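Protease 2A (Rhinovirus C, PDB 5X45) is probably a chymotrypsin-like cysteine protease that cuts the viral polyprotein, carrying a structural zinc ion in its fold. Local coordinates at residues A[48-61]-A[109-121]. Residues are numbered along the deposited sequence; the frame is centred on the assembly and turned at random.
Sequences DVIPCCDCTAGCYY and GKLLCKHGVIGMI. With ZN (zinc ion), chain E.
A zinc ion ties the two segments together: Cys53 and Cys55 reach it from the loop of 48-61, Cys113 and His115 from the other segment. All three cysteines bind through SG, though Cys55 is poorly ordered and the spread of metal distances should not be read closely. His115 binds through ND1, with the sulfurs of Cys53 and Cys55 at the edge of its ring, near its plane. Cys113 SG, set between its own backbone N and carbonyl carbon (chi1 68°), turns to the metal and also accepts a weak hydrogen bond from His115 N. A three-cysteine, one-histidine site of this kind is a hallmark of enterovirus 2A proteases, where it is structural rather than catalytic.

Next to the site, Pro51 lays CB against His115 CB and CG against Ile118 CG2, 3.6 Å away, the proline and isoleucine side chains crossing at about a right angle. Val117 N donates to Val49 O at 2.9 Å, well bent, pinning the start of the loop. Past the metal, strand 57-61 runs antiparallel to 110-113. Cys59 and Leu112 form a hydrogen-bonded pair, its Leu112 N to Cys59 O bond almost straight (2.8 Å, 179°), and Tyr61 N reaches Lys110 O. Tyr60 packs CD2 on Ile121 CD1 at 3.7 Å. Asp48 OD1 makes a long salt bridge to Lys110 NZ (3.8 Å); Asp48 OD2 is hydrogen-bonded to His10 N, and Lys110 NZ to Gly3 O.

Ile118 and Gly119 both face Leu111, a classic beta bulge. The pairing of 57-61 with 110-113 closes the six-stranded barrel: strand 67-76 flanks the former, strand 116-124 the latter, and Phe131 of strand 129-133 meets the Tyr60 ring edge-to-face.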
loop_
_atom_site.group_PDB
_atom_site.type_symbol
_atom_site.label_atom_id
_atom_site.label_comp_id
_atom_site.label_asym_id
_atom_site.label_seq_id
_atom_site.Cartn_x
_atom_site.Cartn_y
_atom_site.Cartn_z
ATOM N N ASP A 48 11.854 -5.083 -5.787
ATOM C CA ASP A 48 10.439 -4.994 -6.176
ATOM C C ASP A 48 10.209 -4.263 -7.499
ATOM O O ASP A 48 10.976 -3.375 -7.882
ATOM C CB ASP A 48 9.619 -4.308 -5.076
ATOM C CG ASP A 48 9.746 -5.002 -3.732
ATOM O OD1 ASP A 48 9.829 -6.258 -3.719
ATOM O OD2 ASP A 48 9.753 -4.289 -2.696
ATOM N N VAL A 49 9.109 -4.615 -8.162
ATOM C CA VAL A 49 8.746 -4.025 -9.449
ATOM C C VAL A 49 7.274 -3.617 -9.462
ATOM O O VAL A 49 6.390 -4.435 -9.200
ATOM C CB VAL A 49 9.006 -5.006 -10.607
ATOM C CG1 VAL A 49 8.439 -4.461 -11.914
ATOM C CG2 VAL A 49 10.498 -5.289 -10.735
ATOM N N ILE A 50 7.012 -2.348 -9.755
ATOM C CA ILE A 50 5.641 -1.880 -9.901
ATOM C C ILE A 50 5.241 -1.918 -11.377
ATOM O O ILE A 50 5.774 -1.164 -12.183
ATOM C CB ILE A 50 5.474 -0.468 -9.317
ATOM C CG1 ILE A 50 5.925 -0.467 -7.854
ATOM C CG2 ILE A 50 4.030 0.020 -9.454
ATOM C CD1 ILE A 50 6.082 0.906 -7.262
ATOM N N PRO A 51 4.342 -2.821 -11.704
ATOM C CA PRO A 51 3.937 -3.080 -13.073
ATOM C C PRO A 51 3.023 -2.027 -13.605
ATOM O O PRO A 51 2.425 -1.316 -12.866
ATOM C CB PRO A 51 3.194 -4.403 -12.969
ATOM C CG PRO A 51 2.843 -4.561 -11.551
ATOM C CD PRO A 51 3.624 -3.640 -10.728
ATOM N N CYS A 52 2.915 -1.939 -14.906
ATOM C CA CYS A 52 1.986 -1.026 -15.513
ATOM C C CYS A 52 0.852 -1.826 -16.039
ATOM O O CYS A 52 0.284 -1.495 -17.027
ATOM C CB CYS A 52 2.657 -0.260 -16.632
ATOM S SG CYS A 52 3.807 0.962 -16.000
ATOM N N CYS A 53 0.535 -2.901 -15.361
ATOM C CA CYS A 53 -0.577 -3.711 -15.739
ATOM C C CYS A 53 -1.880 -3.087 -15.267
ATOM O O CYS A 53 -1.930 -1.980 -14.758
ATOM C CB CYS A 53 -0.394 -5.180 -15.285
ATOM S SG CYS A 53 -0.451 -5.677 -13.543
ATOM N N ASP A 54 -2.928 -3.838 -15.487
ATOM C CA ASP A 54 -4.312 -3.480 -15.176
ATOM C C ASP A 54 -4.935 -4.378 -14.098
ATOM O O ASP A 54 -6.097 -4.190 -13.724
ATOM C CB ASP A 54 -5.153 -3.522 -16.460
ATOM C CG ASP A 54 -5.193 -4.911 -17.096
ATOM O OD1 ASP A 54 -4.142 -5.595 -17.124
ATOM O OD2 ASP A 54 -6.267 -5.298 -17.608
ATOM N N CYS A 55 -4.169 -5.355 -13.614
ATOM C CA CYS A 55 -4.667 -6.339 -12.645
ATOM C C CYS A 55 -5.313 -5.739 -11.392
ATOM O O CYS A 55 -4.923 -4.670 -10.917
ATOM C CB CYS A 55 -3.536 -7.273 -12.215
ATOM S SG CYS A 55 -2.946 -8.354 -13.524
ATOM N N THR A 56 -6.321 -6.441 -10.879
ATOM C CA THR A 56 -6.993 -6.065 -9.639
ATOM C C THR A 56 -7.057 -7.251 -8.677
ATOM O O THR A 56 -7.538 -7.129 -7.554
ATOM C CB THR A 56 -8.427 -5.552 -9.902
ATOM O OG1 THR A 56 -9.114 -6.465 -10.771
ATOM C CG2 THR A 56 -8.400 -4.159 -10.535
ATOM N N ALA A 57 -6.597 -8.409 -9.143
ATOM C CA ALA A 57 -6.568 -9.616 -8.322
ATOM C C ALA A 57 -5.137 -10.094 -8.086
ATOM O O ALA A 57 -4.288 -10.023 -8.978
ATOM C CB ALA A 57 -7.396 -10.723 -8.971
ATOM N N GLY A 58 -4.882 -10.602 -6.887
ATOM C CA GLY A 58 -3.571 -11.109 -6.547
ATOM C C GLY A 58 -3.519 -11.655 -5.138
ATOM O O GLY A 58 -4.455 -12.299 -4.662
ATOM N N CYS A 59 -2.410 -11.398 -4.463
ATOM C CA CYS A 59 -2.222 -11.880 -3.109
ATOM C C CYS A 59 -1.583 -10.805 -2.250
ATOM O O CYS A 59 -0.880 -9.933 -2.759
ATOM C CB CYS A 59 -1.365 -13.138 -3.103
ATOM S SG CYS A 59 0.175 -12.920 -3.990
ATOM N N TYR A 60 -1.845 -10.839 -0.950
ATOM C CA TYR A 60 -1.271 -9.826 -0.086
ATOM C C TYR A 60 -0.779 -10.391 1.243
ATOM O O TYR A 60 -1.264 -11.415 1.722
ATOM C CB TYR A 60 -2.279 -8.696 0.157
ATOM C CG TYR A 60 -3.381 -9.019 1.135
ATOM C CD1 TYR A 60 -4.514 -9.714 0.734
ATOM C CD2 TYR A 60 -3.290 -8.624 2.474
ATOM C CE1 TYR A 60 -5.530 -9.999 1.634
ATOM C CE2 TYR A 60 -4.298 -8.906 3.377
ATOM C CZ TYR A 60 -5.416 -9.593 2.954
ATOM O OH TYR A 60 -6.422 -9.876 3.849
ATOM N N TYR A 61 0.184 -9.699 1.837
ATOM C CA TYR A 61 0.705 -10.077 3.138
ATOM C C TYR A 61 -0.146 -9.488 4.265
ATOM O O TYR A 61 -0.417 -8.289 4.286
ATOM C CB TYR A 61 2.158 -9.617 3.271
ATOM C CG TYR A 61 2.732 -9.874 4.632
ATOM C CD1 TYR A 61 2.949 -11.170 5.081
ATOM C CD2 TYR A 61 3.042 -8.821 5.483
ATOM C CE1 TYR A 61 3.471 -11.412 6.341
ATOM C CE2 TYR A 61 3.562 -9.054 6.746
ATOM C CZ TYR A 61 3.772 -10.351 7.166
ATOM O OH TYR A 61 4.286 -10.588 8.413
ATOM N N GLY A 109 1.604 -3.702 4.274
ATOM C CA GLY A 109 1.625 -5.044 3.721
ATOM C C GLY A 109 1.385 -4.984 2.227
ATOM O O GLY A 109 0.518 -4.243 1.758
ATOM N N LYS A 110 2.175 -5.746 1.479
ATOM C CA LYS A 110 2.179 -5.652 0.029
ATOM C C LYS A 110 1.055 -6.411 -0.651
ATOM O O LYS A 110 0.705 -7.510 -0.237
ATOM C CB LYS A 110 3.519 -6.149 -0.516
ATOM C CG LYS A 110 4.681 -5.232 -0.186
ATOM C CD LYS A 110 5.968 -5.725 -0.801
ATOM C CE LYS A 110 6.609 -6.799 0.041
ATOM N NZ LYS A 110 7.892 -7.269 -0.559
ATOM N N LEU A 111 0.529 -5.814 -1.719
ATOM C CA LEU A 111 -0.391 -6.468 -2.639
ATOM C C LEU A 111 0.318 -6.737 -3.965
ATOM O O LEU A 111 0.785 -5.809 -4.639
ATOM C CB LEU A 111 -1.634 -5.608 -2.871
ATOM C CG LEU A 111 -2.573 -6.041 -3.999
ATOM C CD1 LEU A 111 -3.135 -7.422 -3.722
ATOM C CD2 LEU A 111 -3.704 -5.040 -4.145
ATOM N N LEU A 112 0.373 -8.011 -4.344
ATOM C CA LEU A 112 1.066 -8.423 -5.563
ATOM C C LEU A 112 0.158 -9.095 -6.575
ATOM O O LEU A 112 -0.715 -9.888 -6.225
ATOM C CB LEU A 112 2.209 -9.387 -5.240
ATOM C CG LEU A 112 3.399 -8.845 -4.468
ATOM C CD1 LEU A 112 3.250 -9.182 -3.000
ATOM C CD2 LEU A 112 4.673 -9.435 -5.050
ATOM N N CYS A 113 0.370 -8.762 -7.838
ATOM C CA CYS A 113 -0.157 -9.556 -8.934
ATOM C C CYS A 113 0.993 -10.373 -9.529
ATOM O O CYS A 113 2.098 -10.377 -8.994
ATOM C CB CYS A 113 -0.803 -8.659 -9.982
ATOM S SG CYS A 113 0.384 -7.631 -10.863
ATOM N N LYS A 114 0.746 -11.045 -10.642
ATOM C CA LYS A 114 1.780 -11.851 -11.264
ATOM C C LYS A 114 2.986 -10.993 -11.674
ATOM O O LYS A 114 4.128 -11.430 -11.581
ATOM C CB LYS A 114 1.202 -12.588 -12.472
ATOM C CG LYS A 114 2.244 -13.121 -13.430
ATOM C CD LYS A 114 1.681 -13.261 -14.838
ATOM C CE LYS A 114 2.781 -13.634 -15.808
ATOM N NZ LYS A 114 3.535 -14.825 -15.319
ATOM N N HIS A 115 2.726 -9.764 -12.108
ATOM C CA HIS A 115 3.770 -8.901 -12.661
ATOM C C HIS A 115 4.562 -8.080 -11.628
ATOM O O HIS A 115 5.624 -7.546 -11.944
ATOM C CB HIS A 115 3.147 -7.973 -13.700
ATOM C CG HIS A 115 2.432 -8.706 -14.788
ATOM N ND1 HIS A 115 1.065 -8.633 -14.966
ATOM C CD2 HIS A 115 2.891 -9.547 -15.744
ATOM C CE1 HIS A 115 0.717 -9.390 -15.990
ATOM N NE2 HIS A 115 1.804 -9.955 -16.481
ATOM N N GLY A 116 4.065 -7.992 -10.400
ATOM C CA GLY A 116 4.788 -7.287 -9.359
ATOM C C GLY A 116 3.906 -6.705 -8.275
ATOM O O GLY A 116 2.770 -7.130 -8.079
ATOM N N VAL A 117 4.450 -5.740 -7.550
ATOM C CA VAL A 117 3.732 -5.097 -6.466
ATOM C C VAL A 117 2.862 -3.957 -6.998
ATOM O O VAL A 117 3.363 -3.049 -7.659
ATOM C CB VAL A 117 4.700 -4.547 -5.413
ATOM C CG1 VAL A 117 3.926 -4.079 -4.181
ATOM C CG2 VAL A 117 5.717 -5.617 -5.026
ATOM N N ILE A 118 1.567 -3.994 -6.712
ATOM C CA ILE A 118 0.682 -2.954 -7.217
ATOM C C ILE A 118 0.066 -2.126 -6.091
ATOM O O ILE A 118 -0.572 -1.111 -6.356
ATOM C CB ILE A 118 -0.475 -3.539 -8.073
ATOM C CG1 ILE A 118 -1.330 -4.492 -7.240
ATOM C CG2 ILE A 118 0.056 -4.226 -9.318
ATOM C CD1 ILE A 118 -2.517 -5.044 -7.985
ATOM N N GLY A 119 0.261 -2.542 -4.843
ATOM C CA GLY A 119 -0.390 -1.869 -3.735
ATOM C C GLY A 119 0.151 -2.144 -2.348
ATOM O O GLY A 119 0.993 -3.017 -2.150
ATOM N N MET A 120 -0.335 -1.364 -1.386
ATOM C CA MET A 120 0.024 -1.510 0.024
ATOM C C MET A 120 -1.215 -1.316 0.878
ATOM O O MET A 120 -2.022 -0.426 0.606
ATOM C CB MET A 120 1.071 -0.482 0.446
ATOM C CG MET A 120 2.513 -0.859 0.210
ATOM S SD MET A 120 3.630 0.367 0.964
ATOM C CE MET A 120 3.060 1.877 0.180
ATOM N N ILE A 121 -1.377 -2.132 1.908
ATOM C CA ILE A 121 -2.494 -1.935 2.823
ATOM C C ILE A 121 -2.402 -0.547 3.443
ATOM O O ILE A 121 -1.340 -0.147 3.920
ATOM C CB ILE A 121 -2.519 -2.972 3.941
ATOM C CG1 ILE A 121 -2.722 -4.371 3.359
ATOM C CG2 ILE A 121 -3.595 -2.599 4.963
ATOM C CD1 ILE A 121 -2.792 -5.450 4.404
HETATM ZN ZN ZN E . -0.423 -7.600 -13.268
HETATM O O HOH W 1 -2.509 -11.536 -11.018
#